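Local atomic coordinates of citrinin polyketide synthase (Monascus purpureus, PDB entry 5MPT), a protein that builds the polyketide precursor of the mycotoxin citrinin as a multidomain non-reducing synthase, of which this chain is the C-methyltransferase domain. Residues P307-E318 with N373-S383. Residues are numbered along the deposited sequence; the frame is centred on the assembly and turned at random. Where two conformers were deposited one is given.
Sequences PDGFLLLLEMTE and NIQRLIIALAS. With EDO (1,2-ethanediol), chain D.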
loop_
_atom_site.group_PDB
_atom_site.type_symbol
_atom_site.label_atom_id
_atom_site.label_comp_id
_atom_site.label_asym_id
_atom_site.label_seq_id
_atom_site.Cartn_x
_atom_site.Cartn_y
_atom_site.Cartn_z
ATOM N N PRO A 307 12.899 22.577 7.520
ATOM C CA PRO A 307 13.243 22.145 8.887
ATOM C C PRO A 307 12.048 22.010 9.798
ATOM O O PRO A 307 12.090 21.202 10.735
ATOM C CB PRO A 307 14.174 23.271 9.380
ATOM C CG PRO A 307 14.749 23.806 8.191
ATOM C CD PRO A 307 13.743 23.700 7.090
ATOM N N ASP A 308 10.993 22.787 9.574
ATOM C CA ASP A 308 9.799 22.704 10.398
ATOM C C ASP A 308 8.775 21.705 9.854
ATOM O O ASP A 308 7.679 21.603 10.410
ATOM C CB ASP A 308 9.157 24.094 10.575
ATOM C CG ASP A 308 8.698 24.721 9.262
ATOM O OD1 ASP A 308 8.660 24.028 8.258
ATOM O OD2 ASP A 308 8.368 25.926 9.205
ATOM N N GLY A 309 9.131 20.928 8.828
ATOM C CA GLY A 309 8.184 20.058 8.158
ATOM C C GLY A 309 8.194 18.623 8.656
ATOM O O GLY A 309 8.928 18.235 9.567
ATOM N N PHE A 310 7.386 17.803 7.981
ATOM C CA PHE A 310 7.310 16.399 8.344
ATOM C C PHE A 310 6.864 15.558 7.165
ATOM O O PHE A 310 6.192 16.020 6.228
ATOM C CB PHE A 310 6.351 16.145 9.516
ATOM C CG PHE A 310 4.932 16.488 9.226
ATOM C CD1 PHE A 310 4.436 17.731 9.534
ATOM C CD2 PHE A 310 4.074 15.551 8.700
ATOM C CE1 PHE A 310 3.147 18.059 9.283
ATOM C CE2 PHE A 310 2.748 15.874 8.469
ATOM C CZ PHE A 310 2.281 17.109 8.759
ATOM N N LEU A 311 7.220 14.292 7.274
ATOM C CA LEU A 311 6.754 13.232 6.403
ATOM C C LEU A 311 5.592 12.498 7.061
ATOM O O LEU A 311 5.693 12.096 8.222
ATOM C CB LEU A 311 7.897 12.260 6.129
ATOM C CG LEU A 311 7.565 10.911 5.450
ATOM C CD1 LEU A 311 7.023 11.151 4.062
ATOM C CD2 LEU A 311 8.820 10.086 5.404
ATOM N N LEU A 312 4.546 12.250 6.286
ATOM C CA LEU A 312 3.431 11.403 6.700
ATOM C C LEU A 312 3.372 10.226 5.741
ATOM O O LEU A 312 2.878 10.354 4.617
ATOM C CB LEU A 312 2.117 12.172 6.722
ATOM C CG LEU A 312 0.977 11.370 7.336
ATOM C CD1 LEU A 312 1.194 11.102 8.808
ATOM C CD2 LEU A 312 -0.308 12.144 7.192
ATOM N N LEU A 313 3.882 9.097 6.203
ATOM C CA LEU A 313 3.738 7.838 5.485
ATOM C C LEU A 313 2.393 7.188 5.782
ATOM O O LEU A 313 1.882 7.227 6.913
ATOM C CB LEU A 313 4.841 6.866 5.885
ATOM C CG LEU A 313 6.264 7.240 5.545
ATOM C CD1 LEU A 313 7.216 6.385 6.352
ATOM C CD2 LEU A 313 6.518 7.026 4.051
ATOM N N LEU A 314 1.812 6.591 4.756
ATOM C CA LEU A 314 0.739 5.620 4.928
ATOM C C LEU A 314 1.315 4.340 4.365
ATOM O O LEU A 314 1.508 4.243 3.151
ATOM C CB LEU A 314 -0.538 6.033 4.199
ATOM C CG LEU A 314 -1.817 5.316 4.655
ATOM C CD1 LEU A 314 -3.045 5.964 4.037
ATOM C CD2 LEU A 314 -1.802 3.840 4.324
ATOM N N GLU A 315 1.672 3.406 5.243
ATOM C CA GLU A 315 2.380 2.201 4.839
ATOM C C GLU A 315 1.723 0.963 5.396
ATOM O O GLU A 315 1.316 0.922 6.561
ATOM C CB GLU A 315 3.840 2.235 5.309
ATOM C CG GLU A 315 4.728 3.019 4.408
ATOM C CD GLU A 315 5.081 2.258 3.153
ATOM O OE1 GLU A 315 4.897 1.011 3.125
ATOM O OE2 GLU A 315 5.516 2.910 2.186
ATOM N N MET A 316 1.633 -0.054 4.547
ATOM C CA MET A 316 1.211 -1.368 4.989
ATOM C C MET A 316 2.337 -1.990 5.805
ATOM O O MET A 316 3.437 -2.211 5.295
ATOM C CB MET A 316 0.868 -2.228 3.784
ATOM C CG MET A 316 0.267 -3.543 4.194
ATOM S SD MET A 316 -0.534 -4.433 2.850
ATOM C CE MET A 316 -2.213 -3.788 2.951
ATOM N N THR A 317 2.068 -2.241 7.080
ATOM C CA THR A 317 3.098 -2.636 8.025
ATOM C C THR A 317 3.052 -4.128 8.336
ATOM O O THR A 317 3.976 -4.646 8.966
ATOM C CB THR A 317 2.947 -1.790 9.303
ATOM O OG1 THR A 317 1.556 -1.724 9.666
ATOM C CG2 THR A 317 3.459 -0.391 9.058
ATOM N N GLU A 318 1.987 -4.818 7.921
ATOM C CA GLU A 318 1.857 -6.261 8.034
ATOM C C GLU A 318 1.439 -6.830 6.684
ATOM O O GLU A 318 0.629 -6.230 5.967
ATOM C CB GLU A 318 0.835 -6.572 9.123
ATOM C CG GLU A 318 0.805 -7.973 9.651
ATOM C CD GLU A 318 -0.090 -8.055 10.874
ATOM O OE1 GLU A 318 -1.235 -8.537 10.733
ATOM O OE2 GLU A 318 0.343 -7.597 11.959
ATOM N N ASN A 373 -2.915 -2.884 13.061
ATOM C CA ASN A 373 -1.561 -3.334 12.767
ATOM C C ASN A 373 -1.325 -3.554 11.281
ATOM O O ASN A 373 -0.162 -3.713 10.860
ATOM C CB ASN A 373 -1.246 -4.627 13.529
ATOM C CG ASN A 373 -1.335 -4.451 15.027
ATOM O OD1 ASN A 373 -0.849 -3.467 15.579
ATOM N ND2 ASN A 373 -1.996 -5.397 15.699
ATOM N N ILE A 374 -2.366 -3.472 10.457
ATOM C CA ILE A 374 -2.194 -3.835 9.047
ATOM C C ILE A 374 -1.551 -2.699 8.268
ATOM O O ILE A 374 -0.619 -2.920 7.483
ATOM C CB ILE A 374 -3.530 -4.254 8.413
ATOM C CG1 ILE A 374 -4.098 -5.480 9.131
ATOM C CG2 ILE A 374 -3.351 -4.532 6.933
ATOM C CD1 ILE A 374 -5.546 -5.767 8.762
ATOM N N GLN A 375 -2.090 -1.493 8.405
ATOM C CA GLN A 375 -1.463 -0.278 7.912
ATOM C C GLN A 375 -1.368 0.711 9.045
ATOM O O GLN A 375 -2.114 0.656 10.022
ATOM C CB GLN A 375 -2.239 0.371 6.768
ATOM C CG GLN A 375 -2.673 -0.639 5.714
ATOM C CD GLN A 375 -2.596 -0.083 4.334
ATOM O OE1 GLN A 375 -1.502 0.209 3.838
ATOM N NE2 GLN A 375 -3.724 0.099 3.697
ATOM N N ARG A 376 -0.459 1.657 8.867
ATOM C CA ARG A 376 -0.270 2.729 9.813
ATOM C C ARG A 376 -0.012 4.019 9.066
ATOM O O ARG A 376 0.602 4.024 7.993
ATOM C CB ARG A 376 0.896 2.454 10.745
ATOM C CG ARG A 376 0.731 1.231 11.571
ATOM C CD ARG A 376 1.783 1.144 12.634
ATOM N NE ARG A 376 1.841 -0.198 13.167
ATOM C CZ ARG A 376 1.113 -0.654 14.183
ATOM N NH1 ARG A 376 0.254 0.143 14.840
ATOM N NH2 ARG A 376 1.244 -1.936 14.535
ATOM N N LEU A 377 -0.462 5.130 9.656
ATOM C CA LEU A 377 0.172 6.406 9.388
ATOM C C LEU A 377 1.418 6.501 10.255
ATOM O O LEU A 377 1.379 6.254 11.463
ATOM C CB LEU A 377 -0.746 7.587 9.674
ATOM C CG LEU A 377 -2.053 7.728 8.892
ATOM C CD1 LEU A 377 -2.886 8.898 9.451
ATOM C CD2 LEU A 377 -1.766 7.880 7.423
ATOM N N ILE A 378 2.523 6.850 9.632
ATOM C CA ILE A 378 3.814 6.984 10.294
ATOM C C ILE A 378 4.260 8.399 10.002
ATOM O O ILE A 378 4.442 8.782 8.836
ATOM C CB ILE A 378 4.855 5.961 9.797
ATOM C CG1 ILE A 378 4.337 4.532 9.932
ATOM C CG2 ILE A 378 6.163 6.095 10.571
ATOM C CD1 ILE A 378 5.217 3.504 9.198
ATOM N N ILE A 379 4.345 9.203 11.042
ATOM C CA ILE A 379 4.775 10.590 10.903
ATOM C C ILE A 379 6.226 10.698 11.331
ATOM O O ILE A 379 6.659 10.042 12.294
ATOM C CB ILE A 379 3.853 11.540 11.709
ATOM C CG1 ILE A 379 4.160 12.986 11.334
ATOM C CG2 ILE A 379 4.005 11.342 13.239
ATOM C CD1 ILE A 379 3.113 13.973 11.886
ATOM N N ALA A 380 6.984 11.537 10.614
ATOM C CA ALA A 380 8.413 11.715 10.850
ATOM C C ALA A 380 8.755 13.192 10.671
ATOM O O ALA A 380 8.608 13.747 9.577
ATOM C CB ALA A 380 9.222 10.826 9.920
ATOM N N LEU A 381 9.148 13.825 11.757
ATOM C CA LEU A 381 9.471 15.241 11.744
ATOM C C LEU A 381 10.908 15.449 11.289
ATOM O O LEU A 381 11.824 14.717 11.691
ATOM C CB LEU A 381 9.266 15.843 13.130
ATOM C CG LEU A 381 7.834 16.214 13.524
ATOM C CD1 LEU A 381 6.898 15.065 13.463
ATOM C CD2 LEU A 381 7.842 16.833 14.926
ATOM N N ALA A 382 11.097 16.455 10.438
ATOM C CA ALA A 382 12.440 16.731 9.922
ATOM C C ALA A 382 13.432 17.091 11.019
ATOM O O ALA A 382 14.620 16.771 10.886
ATOM C CB ALA A 382 12.411 17.859 8.902
ATOM N N SER A 383 12.987 17.805 12.066
ATOM C CA SER A 383 13.811 18.234 13.188
ATOM C C SER A 383 13.271 17.691 14.511
ATOM O O SER A 383 12.093 17.333 14.629
ATOM C CB SER A 383 13.854 19.764 13.279
ATOM O OG SER A 383 14.115 20.359 12.023
HETATM C C1 EDO D . 6.865 -7.413 6.258
HETATM O O1 EDO D . 8.139 -7.231 6.881
HETATM C C2 EDO D . 5.845 -6.643 7.084
HETATM O O2 EDO D . 6.133 -6.876 8.468
HETATM O O HOH W 1 10.305 19.321 11.793
HETATM O O HOH W 2 -3.016 -7.803 13.557
#
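Strands 309-316 and 375-381 pair antiparallel in the Rossmann-like sheet of the methyltransferase domain. Strand 375-381 is the reversed strand of this class I methyltransferase fold, inserted between 309-316 and 361-364. L311, L313 and E315 each make two backbone hydrogen bonds, with A380, I378 and R376 in turn. L313 N to I378 O is 2.7 Å.

One face carries F310, L312, L314 and M316 with L381, I379, L377 and Q375. I379 CD1 makes a CH-pi contact with the F310 ring, 4.1 Å from its centroid. I379 has CG1 anti to the backbone N (chi1 -169°) and an extended chi2 (169°), and together these put CD1 over the face of the F310 ring. I17 of helix 14-26 touches both residues. L314 CG meets L377 CD2 at 3.8 Å. Q375 bends at chi2 (-143°) and brings OE1 within 3.4 Å of M316 CB. Its amide bonds to N286, I182 and N183.

On the other face, L313 CB packs on I378 CB at 4.0 Å, and W350 touches both side chains. Catalytic E315 also lies on this face and bonds through OE1 to H289.

Beyond the strand, T317 OG1 bonds to N373 O at 2.9 Å, from above the carbonyl plane. I374 O accepts from T317 N and E318 N on one face of its plane. R376 NH2 holds N373 OD1 (2.8 Å).

Paired bonds on E315 fix the backbone from which its carboxylate reaches H289.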